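PDB 2WLR: putative thiosulfate sulfurtransferase YNJE from Escherichia coli, which catalyses the transfer of sulfur from thiosulfate to cyanide, giving thiocyanate and sulfite, as a periplasmic sulfurtransferase built from rhodanese domains. Local coordinates for residues Leu10-Asp13 with Gln14-Gln18; Leu119-Phe122 with Glu123-Val126; Pro128-Leu131 with His132-Gln136; Glu189-Lys192 with Ala193-Ala196; Leu272-Asp275 with Met276-Arg280. One frame throughout, in Å; residues are numbered along the deposited sequence.

Interaction 1: residues Leu10-Asp13 with Gln14-Gln18; sequences LTLD and QLQQQ
A capping box opens helix 12-17, with Thr11 at the N-cap and Gln14 answering it. Thr11 OG1 accepts from Gln14 N at 3.2 Å, and the amide of Gln14 turns back so that OE1 accepts a hydrogen bond from Thr11 N at 2.9 Å, almost straight and in the carbonyl plane on a lone pair. The threonine hydroxyl sits between its own N and carbonyl carbon (chi1 63°), which aims OG1 at the first turn. Without the Gln14 amide, as with an alanine here, Thr11 N is likely to lose its acceptor and the helix start to be less firmly fixed. Asp108, from a loop, also accepts a hydrogen bond from Leu12 N through OD1. Below the box, Leu10 lays CD1 against Leu15 CD1, the two side chains crossing at about a right angle, while its CD2 meets the amide of Gln18. On the polar side one water donates to Asp13 OD1 and to Gln16 OE1 and accepts from Gln17 NE2 at 3.0 Å.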
loop_
_atom_site.group_PDB
_atom_site.type_symbol
_atom_site.label_atom_id
_atom_site.label_comp_id
_atom_site.label_asym_id
_atom_site.label_seq_id
_atom_site.Cartn_x
_atom_site.Cartn_y
_atom_site.Cartn_z
ATOM N N LEU A 10 -12.676 16.590 25.298
ATOM C CA LEU A 10 -13.268 17.416 24.250
ATOM C C LEU A 10 -14.119 16.550 23.352
ATOM O O LEU A 10 -13.718 15.421 23.030
ATOM C CB LEU A 10 -12.161 18.053 23.393
ATOM C CG LEU A 10 -11.271 19.141 24.014
ATOM C CD1 LEU A 10 -10.050 19.374 23.141
ATOM C CD2 LEU A 10 -12.025 20.438 24.233
ATOM N N THR A 11 -15.292 17.038 22.952
ATOM C CA THR A 11 -16.041 16.388 21.884
ATOM C C THR A 11 -15.426 16.795 20.561
ATOM O O THR A 11 -14.627 17.749 20.500
ATOM C CB THR A 11 -17.500 16.802 21.881
ATOM O OG1 THR A 11 -17.574 18.223 21.631
ATOM C CG2 THR A 11 -18.161 16.424 23.196
ATOM N N LEU A 12 -15.783 16.094 19.489
ATOM C CA LEU A 12 -15.289 16.449 18.185
ATOM C C LEU A 12 -15.664 17.888 17.839
ATOM O O LEU A 12 -14.864 18.606 17.283
ATOM C CB LEU A 12 -15.781 15.495 17.094
ATOM C CG LEU A 12 -15.146 15.665 15.703
ATOM C CD1 LEU A 12 -13.655 15.390 15.758
ATOM C CD2 LEU A 12 -15.857 14.789 14.671
ATOM N N ASP A 13 -16.900 18.295 18.110
ATOM C CA ASP A 13 -17.297 19.674 17.781
ATOM C C ASP A 13 -16.453 20.685 18.535
ATOM O O ASP A 13 -16.072 21.717 17.979
ATOM C CB ASP A 13 -18.767 19.945 18.096
ATOM C CG ASP A 13 -19.183 21.352 17.704
ATOM O OD1 ASP A 13 -19.329 21.606 16.484
ATOM O OD2 ASP A 13 -19.334 22.217 18.607
ATOM N N GLN A 14 -16.203 20.429 19.813
ATOM C CA GLN A 14 -15.343 21.291 20.608
ATOM C C GLN A 14 -13.932 21.346 20.055
ATOM O O GLN A 14 -13.315 22.412 19.932
ATOM C CB GLN A 14 -15.323 20.840 22.055
ATOM C CG GLN A 14 -16.614 21.108 22.776
ATOM C CD GLN A 14 -16.588 20.561 24.188
ATOM O OE1 GLN A 14 -16.218 19.411 24.421
ATOM N NE2 GLN A 14 -16.969 21.394 25.160
ATOM N N LEU A 15 -13.415 20.181 19.714
ATOM C CA LEU A 15 -12.096 20.102 19.130
ATOM C C LEU A 15 -11.981 20.941 17.860
ATOM O O LEU A 15 -10.989 21.652 17.659
ATOM C CB LEU A 15 -11.771 18.631 18.852
ATOM C CG LEU A 15 -10.350 18.344 18.364
ATOM C CD1 LEU A 15 -9.293 18.585 19.427
ATOM C CD2 LEU A 15 -10.271 16.896 17.878
ATOM N N GLN A 16 -12.987 20.854 16.986
ATOM C CA GLN A 16 -12.992 21.614 15.743
ATOM C C GLN A 16 -13.064 23.117 15.993
ATOM O O GLN A 16 -12.383 23.897 15.316
ATOM C CB GLN A 16 -14.154 21.174 14.848
ATOM C CG GLN A 16 -13.934 19.789 14.215
ATOM C CD GLN A 16 -15.212 19.214 13.594
ATOM O OE1 GLN A 16 -16.299 19.763 13.776
ATOM N NE2 GLN A 16 -15.081 18.099 12.848
ATOM N N GLN A 17 -13.895 23.514 16.946
ATOM C CA GLN A 17 -14.095 24.941 17.228
ATOM C C GLN A 17 -12.857 25.551 17.898
ATOM O O GLN A 17 -12.665 26.764 17.877
ATOM C CB GLN A 17 -15.375 25.163 18.051
ATOM C CG GLN A 17 -16.685 24.826 17.268
ATOM C CD GLN A 17 -16.880 25.652 16.011
ATOM O OE1 GLN A 17 -16.743 26.870 16.039
ATOM N NE2 GLN A 17 -17.195 24.982 14.891
ATOM N N GLN A 18 -11.976 24.700 18.411
ATOM C CA GLN A 18 -10.717 25.085 19.044
ATOM C C GLN A 18 -9.501 24.801 18.178
ATOM O O GLN A 18 -8.363 24.923 18.641
ATOM C CB GLN A 18 -10.594 24.377 20.402
ATOM C CG GLN A 18 -11.688 24.810 21.366
ATOM C CD GLN A 18 -11.732 24.056 22.684
ATOM O OE1 GLN A 18 -10.705 23.821 23.330
ATOM N NE2 GLN A 18 -12.950 23.736 23.122
HETATM O O HOH W 1 -17.546 22.051 14.333
#

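Interaction 2: residues Leu119-Phe122 with Glu123-Val126; sequences LPHF and EQLV
Glu123 holds its CG between its own backbone N and carbonyl carbon (chi1 75°) and bends again at chi2 (-74°), a double fold that swings the carboxylate back over the preceding residues, between the rings of His121 and Phe122. Its OE2 comes to the edge of the His121 imidazole, near the ring plane and 3.7 Å from His121 ND1, while OE1 lies over one face of the Phe122 ring, offset toward the rim. The carboxylate stands steeply to both rings. Gln124 approaches His121 differently: its extended chain runs alongside the histidine, the amide within 13° of the imidazole plane, and Gln124 NE2 is 3.5 Å from His121 CB. Under these side chains the backbone makes a tight 3-10 turn, with Gln124 N donating to His121 O and Leu125 N to Phe122 O, both at 3.0 Å. Leu119 CD1 and Leu125 CD1 touch more loosely at 4.2 Å. Past the turn, strand 125-126 joins the edge of the parallel sheet beside strand 231-234, and Trp34 meets the Phe122 ring edge-to-face. A water bridges Pro120 O and Glu123 OE1, donating to both. The nearby carboxylate would probably favour a protonated imidazole on His121, although the two are not in hydrogen-bonding contact here.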
loop_
_atom_site.group_PDB
_atom_site.type_symbol
_atom_site.label_atom_id
_atom_site.label_comp_id
_atom_site.label_asym_id
_atom_site.label_seq_id
_atom_site.Cartn_x
_atom_site.Cartn_y
_atom_site.Cartn_z
ATOM N N LEU A 119 -10.771 4.709 3.968
ATOM C CA LEU A 119 -10.364 4.437 2.598
ATOM C C LEU A 119 -11.528 3.957 1.795
ATOM O O LEU A 119 -12.222 3.053 2.221
ATOM C CB LEU A 119 -9.323 3.327 2.514
ATOM C CG LEU A 119 -7.970 3.549 3.109
ATOM C CD1 LEU A 119 -7.103 2.328 2.801
ATOM C CD2 LEU A 119 -7.325 4.829 2.512
ATOM N N PRO A 120 -11.752 4.547 0.622
ATOM C CA PRO A 120 -12.827 4.138 -0.250
ATOM C C PRO A 120 -12.880 2.636 -0.446
ATOM O O PRO A 120 -13.959 2.070 -0.460
ATOM C CB PRO A 120 -12.502 4.877 -1.548
ATOM C CG PRO A 120 -11.846 6.074 -1.109
ATOM C CD PRO A 120 -11.044 5.732 0.100
ATOM N N HIS A 121 -11.717 1.987 -0.548
ATOM C CA HIS A 121 -11.709 0.532 -0.696
ATOM C C HIS A 121 -10.752 -0.103 0.284
ATOM O O HIS A 121 -9.908 -0.893 -0.089
ATOM C CB HIS A 121 -11.331 0.161 -2.118
ATOM C CG HIS A 121 -12.192 0.818 -3.141
ATOM N ND1 HIS A 121 -13.494 0.432 -3.385
ATOM C CD2 HIS A 121 -11.947 1.874 -3.952
ATOM C CE1 HIS A 121 -14.000 1.210 -4.328
ATOM N NE2 HIS A 121 -13.093 2.108 -4.670
ATOM N N PHE A 122 -10.941 0.199 1.568
ATOM C CA PHE A 122 -10.130 -0.376 2.628
ATOM C C PHE A 122 -10.066 -1.927 2.569
ATOM O O PHE A 122 -9.070 -2.529 2.984
ATOM C CB PHE A 122 -10.631 0.075 4.014
ATOM C CG PHE A 122 -11.930 -0.519 4.425
ATOM C CD1 PHE A 122 -11.951 -1.748 5.042
ATOM C CD2 PHE A 122 -13.135 0.104 4.154
ATOM C CE1 PHE A 122 -13.100 -2.348 5.406
ATOM C CE2 PHE A 122 -14.321 -0.495 4.536
ATOM C CZ PHE A 122 -14.306 -1.753 5.146
ATOM N N GLU A 123 -11.133 -2.544 2.088
ATOM C CA GLU A 123 -11.230 -3.989 2.091
ATOM C C GLU A 123 -10.220 -4.661 1.178
ATOM O O GLU A 123 -10.017 -5.864 1.262
ATOM C CB GLU A 123 -12.662 -4.416 1.738
ATOM C CG GLU A 123 -13.083 -4.299 0.293
ATOM C CD GLU A 123 -13.343 -2.874 -0.177
ATOM O OE1 GLU A 123 -13.522 -1.957 0.653
ATOM O OE2 GLU A 123 -13.421 -2.687 -1.413
ATOM N N GLN A 124 -9.580 -3.880 0.326
ATOM C CA GLN A 124 -8.494 -4.404 -0.519
ATOM C C GLN A 124 -7.205 -4.608 0.200
ATOM O O GLN A 124 -6.311 -5.267 -0.335
ATOM C CB GLN A 124 -8.255 -3.478 -1.693
ATOM C CG GLN A 124 -9.439 -3.454 -2.690
ATOM C CD GLN A 124 -9.422 -2.281 -3.643
ATOM O OE1 GLN A 124 -8.531 -1.425 -3.639
ATOM N NE2 GLN A 124 -10.423 -2.249 -4.521
ATOM N N LEU A 125 -7.048 -4.005 1.370
ATOM C CA LEU A 125 -5.818 -4.079 2.179
ATOM C C LEU A 125 -6.181 -4.766 3.456
ATOM O O LEU A 125 -6.537 -4.140 4.456
ATOM C CB LEU A 125 -5.236 -2.678 2.458
ATOM C CG LEU A 125 -4.682 -1.984 1.228
ATOM C CD1 LEU A 125 -4.344 -0.546 1.545
ATOM C CD2 LEU A 125 -3.450 -2.653 0.656
ATOM N N VAL A 126 -6.090 -6.087 3.440
ATOM C CA VAL A 126 -6.501 -6.873 4.604
ATOM C C VAL A 126 -5.409 -6.955 5.691
ATOM O O VAL A 126 -4.273 -6.511 5.498
ATOM C CB VAL A 126 -6.986 -8.274 4.182
ATOM C CG1 VAL A 126 -8.002 -8.150 3.015
ATOM C CG2 VAL A 126 -5.784 -9.187 3.810
HETATM O O HOH W 2 -15.503 -0.057 1.009
#

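Interaction 3: residues Pro128-Leu131 with His132-Gln136; sequences PQWL and HDLQQ
Leu131, His132 and Gln129 give up the most surface within helix 128-135, a short helix of the rhodanese-like domain that follows an edge strand of its parallel sheet. Leu131 works on the inner side: its CD1 reaches Leu134 CD2 at 4.2 Å, the two side chains slanting past each other, and its CG lies 4.0 Å from Gln135 NE2. Leu134 CD2 also touches Trp130 CH2 at 4.0 Å, the indole and the leucine lying alongside and pointing the same way. This apolar side faces strand 148-154, where Leu131 rests on Val150 and Leu134 on Trp148; Trp130 NE1 is hydrogen-bonded to Thr141 O. The outer side is polar. Gln129 sends CG opposite its own N (chi1 -166°) and then bends at chi2 (65°), bringing the amide up the helix between His132 and Asp133. There Gln129 NE2 sits at the edge of the imidazole, 3.6 Å from His132 CD2, with amide and ring almost perpendicular. Gln136 CG lies over one face of the His132 ring, offset toward the rim. From His132 to Gln135 the backbone bonds run i+4 to i, His132 N to Pro128 O being 2.9 Å. One turn on from Gln129, Asp133 OD1 accepts from Gln129 NE2 at 3.0 Å, the donor standing above the carboxylate plane.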
loop_
_atom_site.group_PDB
_atom_site.type_symbol
_atom_site.label_atom_id
_atom_site.label_comp_id
_atom_site.label_asym_id
_atom_site.label_seq_id
_atom_site.Cartn_x
_atom_site.Cartn_y
_atom_site.Cartn_z
ATOM N N PRO A 128 -3.949 -9.431 9.401
ATOM C CA PRO A 128 -3.827 -10.861 9.746
ATOM C C PRO A 128 -5.039 -11.507 10.398
ATOM O O PRO A 128 -5.481 -12.579 9.958
ATOM C CB PRO A 128 -2.588 -10.896 10.653
ATOM C CG PRO A 128 -1.755 -9.783 10.135
ATOM C CD PRO A 128 -2.763 -8.689 9.820
ATOM N N GLN A 129 -5.587 -10.904 11.436
ATOM C CA GLN A 129 -6.739 -11.511 12.086
ATOM C C GLN A 129 -7.887 -11.768 11.123
ATOM O O GLN A 129 -8.581 -12.788 11.207
ATOM C CB GLN A 129 -7.212 -10.688 13.280
ATOM C CG GLN A 129 -8.178 -11.484 14.163
ATOM C CD GLN A 129 -7.521 -12.694 14.823
ATOM O OE1 GLN A 129 -6.416 -12.586 15.377
ATOM N NE2 GLN A 129 -8.166 -13.851 14.728
ATOM N N TRP A 130 -8.089 -10.865 10.177
ATOM C CA TRP A 130 -9.189 -10.995 9.222
ATOM C C TRP A 130 -8.980 -12.260 8.418
ATOM O O TRP A 130 -9.888 -13.060 8.234
ATOM C CB TRP A 130 -9.239 -9.780 8.284
ATOM C CG TRP A 130 -10.300 -9.841 7.217
ATOM C CD1 TRP A 130 -11.594 -9.403 7.330
ATOM C CD2 TRP A 130 -10.171 -10.356 5.881
ATOM N NE1 TRP A 130 -12.267 -9.605 6.162
ATOM C CE2 TRP A 130 -11.424 -10.193 5.249
ATOM C CE3 TRP A 130 -9.131 -10.960 5.158
ATOM C CZ2 TRP A 130 -11.652 -10.611 3.943
ATOM C CZ3 TRP A 130 -9.366 -11.353 3.865
ATOM C CH2 TRP A 130 -10.621 -11.174 3.269
ATOM N N LEU A 131 -7.758 -12.446 7.936
ATOM C CA LEU A 131 -7.455 -13.578 7.091
ATOM C C LEU A 131 -7.540 -14.860 7.895
ATOM O O LEU A 131 -8.010 -15.867 7.401
ATOM C CB LEU A 131 -6.067 -13.396 6.507
ATOM C CG LEU A 131 -5.596 -14.409 5.487
ATOM C CD1 LEU A 131 -6.632 -14.570 4.379
ATOM C CD2 LEU A 131 -4.250 -13.930 4.952
ATOM N N HIS A 132 -7.061 -14.834 9.128
ATOM C CA HIS A 132 -7.179 -16.017 9.967
ATOM C C HIS A 132 -8.662 -16.363 10.170
ATOM O O HIS A 132 -9.064 -17.521 9.986
ATOM C CB HIS A 132 -6.449 -15.804 11.276
ATOM C CG HIS A 132 -6.560 -16.961 12.202
ATOM N ND1 HIS A 132 -6.007 -18.193 11.930
ATOM C CD2 HIS A 132 -7.180 -17.075 13.396
ATOM C CE1 HIS A 132 -6.277 -19.017 12.927
ATOM N NE2 HIS A 132 -7.000 -18.370 13.822
ATOM N N ASP A 133 -9.467 -15.385 10.535
ATOM C CA ASP A 133 -10.906 -15.629 10.729
ATOM C C ASP A 133 -11.551 -16.178 9.461
ATOM O O ASP A 133 -12.356 -17.123 9.541
ATOM C CB ASP A 133 -11.651 -14.358 11.179
ATOM C CG ASP A 133 -11.279 -13.904 12.582
ATOM O OD1 ASP A 133 -10.725 -14.694 13.358
ATOM O OD2 ASP A 133 -11.534 -12.721 12.897
ATOM N N LEU A 134 -11.226 -15.620 8.297
ATOM C CA LEU A 134 -11.735 -16.135 7.024
ATOM C C LEU A 134 -11.391 -17.609 6.874
ATOM O O LEU A 134 -12.252 -18.430 6.589
ATOM C CB LEU A 134 -11.148 -15.357 5.857
ATOM C CG LEU A 134 -11.563 -15.799 4.453
ATOM C CD1 LEU A 134 -12.994 -15.457 4.206
ATOM C CD2 LEU A 134 -10.638 -15.193 3.400
ATOM N N GLN A 135 -10.123 -17.946 7.093
ATOM C CA GLN A 135 -9.656 -19.327 6.950
ATOM C C GLN A 135 -10.341 -20.287 7.897
ATOM O O GLN A 135 -10.457 -21.498 7.618
ATOM C CB GLN A 135 -8.153 -19.402 7.203
ATOM C CG GLN A 135 -7.313 -18.711 6.180
ATOM C CD GLN A 135 -5.825 -18.627 6.560
ATOM O OE1 GLN A 135 -5.437 -18.773 7.723
ATOM N NE2 GLN A 135 -4.990 -18.371 5.565
ATOM N N GLN A 136 -10.795 -19.768 9.028
ATOM C CA GLN A 136 -11.380 -20.585 10.080
ATOM C C GLN A 136 -12.890 -20.738 9.902
ATOM O O GLN A 136 -13.556 -21.383 10.714
ATOM C CB GLN A 136 -11.025 -20.004 11.448
ATOM C CG GLN A 136 -9.575 -20.237 11.831
ATOM C CD GLN A 136 -9.265 -21.714 11.975
ATOM O OE1 GLN A 136 -8.537 -22.295 11.166
ATOM N NE2 GLN A 136 -9.848 -22.336 12.982
#

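Interaction 4: residues Glu189-Lys192 with Ala193-Ala196; sequences EQLK and AMLA
Leu191 and Met194, the latter a selenomethionine, make the close side of this stretch of helix 188-197. Their side chains lie alongside one another and point the same way, with Leu191 CD2 4.1 Å from Met194 CE. Met194 starts with CG opposite its backbone N (chi1 178°), then bends at chi2 (-84°) and again at chi3, which curls the terminal methyl back toward the leucine. Leu195 closes up on the backbone: its CG lies 3.3 Å from Leu191 O, the same carbonyl that accepts from Leu195 N at 2.9 Å. These three buried residues face helix 213-226, Leu191 resting on Ile222 and Tyr225, Met194 on Met223 and Leu195 on Ala226. The other side is much looser. Gln190 NE2 comes no nearer than 4.3 Å to Ala193 CB, and exposed Lys192 runs out extended until it bends at chi4, its side chain meeting the adjacent Ala193 N through CB and CG. Here the main chain holds the turns together: Ala193 N donates to Glu189 O at 3.1 Å, through a noticeably bent hydrogen bond, and Ala196 N to Lys192 O more nearly straight. Leu191, Met194 and Leu195 set against exposed Glu189, Gln190, Lys192 and Ala193 give the pattern of an amphipathic alpha-helix, packed by one face against a neighbouring helix of the rhodanese-like domain.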
loop_
_atom_site.group_PDB
_atom_site.type_symbol
_atom_site.label_atom_id
_atom_site.label_comp_id
_atom_site.label_asym_id
_atom_site.label_seq_id
_atom_site.Cartn_x
_atom_site.Cartn_y
_atom_site.Cartn_z
ATOM N N GLU A 189 -1.574 -14.983 -23.147
ATOM C CA GLU A 189 -1.703 -16.444 -23.171
ATOM C C GLU A 189 -0.959 -17.121 -22.024
ATOM O O GLU A 189 -1.397 -18.143 -21.465
ATOM C CB GLU A 189 -1.144 -17.083 -24.475
ATOM C CG GLU A 189 -1.220 -16.457 -25.833
ATOM C CD GLU A 189 -0.348 -15.214 -26.078
ATOM O OE1 GLU A 189 0.772 -15.253 -26.691
ATOM O OE2 GLU A 189 -0.882 -14.166 -25.754
ATOM N N GLN A 190 0.248 -16.642 -21.729
ATOM C CA GLN A 190 0.991 -17.149 -20.586
ATOM C C GLN A 190 0.312 -16.774 -19.266
ATOM O O GLN A 190 0.286 -17.589 -18.349
ATOM C CB GLN A 190 2.462 -16.699 -20.591
ATOM C CG GLN A 190 3.289 -17.350 -21.679
ATOM C CD GLN A 190 3.545 -18.844 -21.491
ATOM O OE1 GLN A 190 4.128 -19.498 -22.374
ATOM N NE2 GLN A 190 3.139 -19.384 -20.363
ATOM N N LEU A 191 -0.264 -15.583 -19.159
ATOM C CA LEU A 191 -1.051 -15.256 -17.965
ATOM C C LEU A 191 -2.231 -16.200 -17.783
ATOM O O LEU A 191 -2.521 -16.648 -16.684
ATOM C CB LEU A 191 -1.550 -13.802 -17.986
ATOM C CG LEU A 191 -0.455 -12.729 -17.887
ATOM C CD1 LEU A 191 -1.126 -11.352 -17.971
ATOM C CD2 LEU A 191 0.372 -12.842 -16.640
ATOM N N LYS A 192 -2.927 -16.481 -18.872
ATOM C CA LYS A 192 -4.019 -17.442 -18.854
ATOM C C LYS A 192 -3.556 -18.778 -18.317
ATOM O O LYS A 192 -4.232 -19.395 -17.492
ATOM C CB LYS A 192 -4.559 -17.604 -20.262
ATOM C CG LYS A 192 -5.782 -18.462 -20.456
ATOM C CD LYS A 192 -6.078 -18.512 -21.958
ATOM C CE LYS A 192 -7.434 -19.081 -22.237
ATOM N NZ LYS A 192 -7.469 -20.509 -21.988
ATOM N N ALA A 193 -2.380 -19.242 -18.721
ATOM C CA ALA A 193 -1.891 -20.519 -18.227
ATOM C C ALA A 193 -1.584 -20.443 -16.736
ATOM O O ALA A 193 -1.859 -21.367 -15.977
ATOM C CB ALA A 193 -0.642 -20.955 -19.029
HETATM N N MSE A 194 -0.972 -19.345 -16.324
HETATM C CA MSE A 194 -0.593 -19.172 -14.927
HETATM C C MSE A 194 -1.828 -19.172 -14.021
HETATM O O MSE A 194 -1.860 -19.815 -12.978
HETATM C CB MSE A 194 0.207 -17.855 -14.808
HETATM C CG MSE A 194 0.660 -17.462 -13.370
HETATM SE SE MSE A 194 -0.720 -16.530 -12.352
HETATM C CE MSE A 194 -0.870 -14.849 -13.342
ATOM N N LEU A 195 -2.858 -18.458 -14.466
ATOM C CA LEU A 195 -4.097 -18.318 -13.700
ATOM C C LEU A 195 -4.746 -19.702 -13.544
ATOM O O LEU A 195 -5.153 -20.097 -12.431
ATOM C CB LEU A 195 -5.043 -17.292 -14.314
ATOM C CG LEU A 195 -4.569 -15.830 -14.252
ATOM C CD1 LEU A 195 -5.240 -14.980 -15.286
ATOM C CD2 LEU A 195 -4.840 -15.257 -12.833
ATOM N N ALA A 196 -4.820 -20.436 -14.652
ATOM C CA ALA A 196 -5.388 -21.791 -14.614
ATOM C C ALA A 196 -4.655 -22.689 -13.643
ATOM O O ALA A 196 -5.271 -23.361 -12.797
ATOM C CB ALA A 196 -5.378 -22.418 -16.008
#

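Interaction 5: residues Leu272-Asp275 with Met276-Arg280; sequences LMLD and MEQAR
A capping box starts helix 276-280 where edge strand 273-274 of the rhodanese-like domain's parallel sheet ends, with Asp275 as N-cap and Gln278 as its reciprocal partner. Asp275 OD1 accepts from Gln278 N at 2.9 Å; a chi1 of 71° tucks the carboxylate between its own N and carbonyl carbon, within reach of Gln278 N, which meets OD1 nearly along the C-O bond. In return Gln278 OE1 accepts from Asp275 N at 2.9 Å, in the carbonyl plane and close to straight. Leu274 packs against this loop of bonds: its CB and CD2 each lie 3.9 Å from Gln278 OE1, and CD1 reaches the backbone of Ala279. Cutting Leu274 back to an alanine is likely to open a gap beside Ala279 and uncover a flank of the Gln278 amide. Leu274 also rests on Ser387 of strand 386-389, while Met276 turns to Tyr389 and Trp396. A water 2.8 Å from Met273 O accepts from Gln278 NE2 and ties the amide back to the strand. Beyond the cap, Arg280 grips Glu277 side-on in a salt bridge, NE to OE1 and NH2 to OE2, with Arg280 NH2 2.9 Å from Glu277 OE2.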
loop_
_atom_site.group_PDB
_atom_site.type_symbol
_atom_site.label_atom_id
_atom_site.label_comp_id
_atom_site.label_asym_id
_atom_site.label_seq_id
_atom_site.Cartn_x
_atom_site.Cartn_y
_atom_site.Cartn_z
ATOM N N LEU A 272 -5.167 -0.710 -17.244
ATOM C CA LEU A 272 -4.356 -0.707 -16.015
ATOM C C LEU A 272 -2.868 -0.796 -16.302
ATOM O O LEU A 272 -2.058 -0.592 -15.388
ATOM C CB LEU A 272 -4.762 -1.838 -15.076
ATOM C CG LEU A 272 -6.233 -1.817 -14.635
ATOM C CD1 LEU A 272 -6.542 -2.949 -13.694
ATOM C CD2 LEU A 272 -6.602 -0.463 -14.050
HETATM N N MSE A 273 -2.489 -1.086 -17.542
HETATM C CA MSE A 273 -1.090 -1.126 -17.942
HETATM C C MSE A 273 -0.883 -0.215 -19.134
HETATM O O MSE A 273 -1.695 -0.198 -20.064
HETATM C CB MSE A 273 -0.633 -2.530 -18.321
HETATM C CG MSE A 273 0.888 -2.696 -18.233
HETATM SE SE MSE A 273 1.564 -2.775 -16.389
HETATM C CE MSE A 273 1.603 -4.611 -16.129
ATOM N N LEU A 274 0.182 0.567 -19.091
ATOM C CA LEU A 274 0.554 1.403 -20.215
ATOM C C LEU A 274 1.822 0.914 -20.857
ATOM O O LEU A 274 2.725 0.386 -20.196
ATOM C CB LEU A 274 0.754 2.856 -19.807
ATOM C CG LEU A 274 -0.390 3.583 -19.155
ATOM C CD1 LEU A 274 -0.037 5.076 -19.118
ATOM C CD2 LEU A 274 -1.727 3.408 -19.865
ATOM N N ASP A 275 1.883 1.121 -22.170
ATOM C CA ASP A 275 3.099 0.935 -22.917
ATOM C C ASP A 275 3.871 2.263 -23.026
ATOM O O ASP A 275 3.427 3.293 -22.536
ATOM C CB ASP A 275 2.810 0.307 -24.295
ATOM C CG ASP A 275 2.125 1.243 -25.281
ATOM O OD1 ASP A 275 2.106 2.489 -25.130
ATOM O OD2 ASP A 275 1.606 0.685 -26.287
HETATM N N MSE A 276 5.029 2.221 -23.687
HETATM C CA MSE A 276 5.899 3.393 -23.706
HETATM C C MSE A 276 5.278 4.620 -24.340
HETATM O O MSE A 276 5.434 5.727 -23.833
HETATM C CB MSE A 276 7.202 3.077 -24.406
HETATM C CG MSE A 276 8.187 4.231 -24.387
HETATM SE SE MSE A 276 9.986 3.613 -24.769
HETATM C CE MSE A 276 9.605 2.905 -26.537
ATOM N N GLU A 277 4.583 4.439 -25.453
ATOM C CA GLU A 277 3.977 5.583 -26.142
ATOM C C GLU A 277 2.800 6.191 -25.378
ATOM O O GLU A 277 2.626 7.413 -25.333
ATOM C CB GLU A 277 3.607 5.188 -27.568
ATOM C CG GLU A 277 4.837 4.882 -28.425
ATOM C CD GLU A 277 5.921 5.963 -28.353
ATOM O OE1 GLU A 277 5.607 7.170 -28.523
ATOM O OE2 GLU A 277 7.095 5.612 -28.097
ATOM N N GLN A 278 2.030 5.346 -24.709
ATOM C CA GLN A 278 0.956 5.829 -23.844
ATOM C C GLN A 278 1.537 6.610 -22.658
ATOM O O GLN A 278 1.032 7.674 -22.296
ATOM C CB GLN A 278 0.112 4.667 -23.327
ATOM C CG GLN A 278 -0.725 3.983 -24.383
ATOM C CD GLN A 278 -1.345 2.715 -23.853
ATOM O OE1 GLN A 278 -0.667 1.855 -23.303
ATOM N NE2 GLN A 278 -2.637 2.607 -23.997
ATOM N N ALA A 279 2.611 6.096 -22.071
ATOM C CA ALA A 279 3.258 6.778 -20.959
ATOM C C ALA A 279 3.795 8.144 -21.388
ATOM O O ALA A 279 3.598 9.145 -20.693
ATOM C CB ALA A 279 4.378 5.915 -20.392
ATOM N N ARG A 280 4.468 8.152 -22.534
ATOM C CA ARG A 280 5.006 9.391 -23.125
ATOM C C ARG A 280 3.907 10.418 -23.255
ATOM O O ARG A 280 4.117 11.614 -23.019
ATOM C CB ARG A 280 5.609 9.099 -24.506
ATOM C CG ARG A 280 6.353 10.287 -25.088
ATOM C CD ARG A 280 6.715 10.068 -26.555
ATOM N NE ARG A 280 7.352 8.781 -26.825
ATOM C CZ ARG A 280 8.640 8.507 -26.613
ATOM N NH1 ARG A 280 9.458 9.429 -26.110
ATOM N NH2 ARG A 280 9.099 7.291 -26.883
HETATM O O HOH W 3 -3.628 0.938 -21.770
HETATM O O HOH W 4 -1.081 -0.823 -23.331
#

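Interactions 1 and 5 both use a capping box at a helix start, yet they lie far apart, their centres about 47 Å from each other. Interactions 2 and 3 are consecutive: strand 125-126 leads into helix 128-135, and their centres are about 16 Å apart. Interactions 3 and 4 share one rhodanese-like domain, about 28 Å apart by centres. Helix 213-226 links interaction 4 to interaction 5: Leu191 rests on its Ile222, as does Met273, although the nearest atoms of the two contacts are about 8 Å apart. All five lie away from the catalytic Cys365; the side chain of Met273 in interaction 5 is about 12 Å from a bound HEPES molecule.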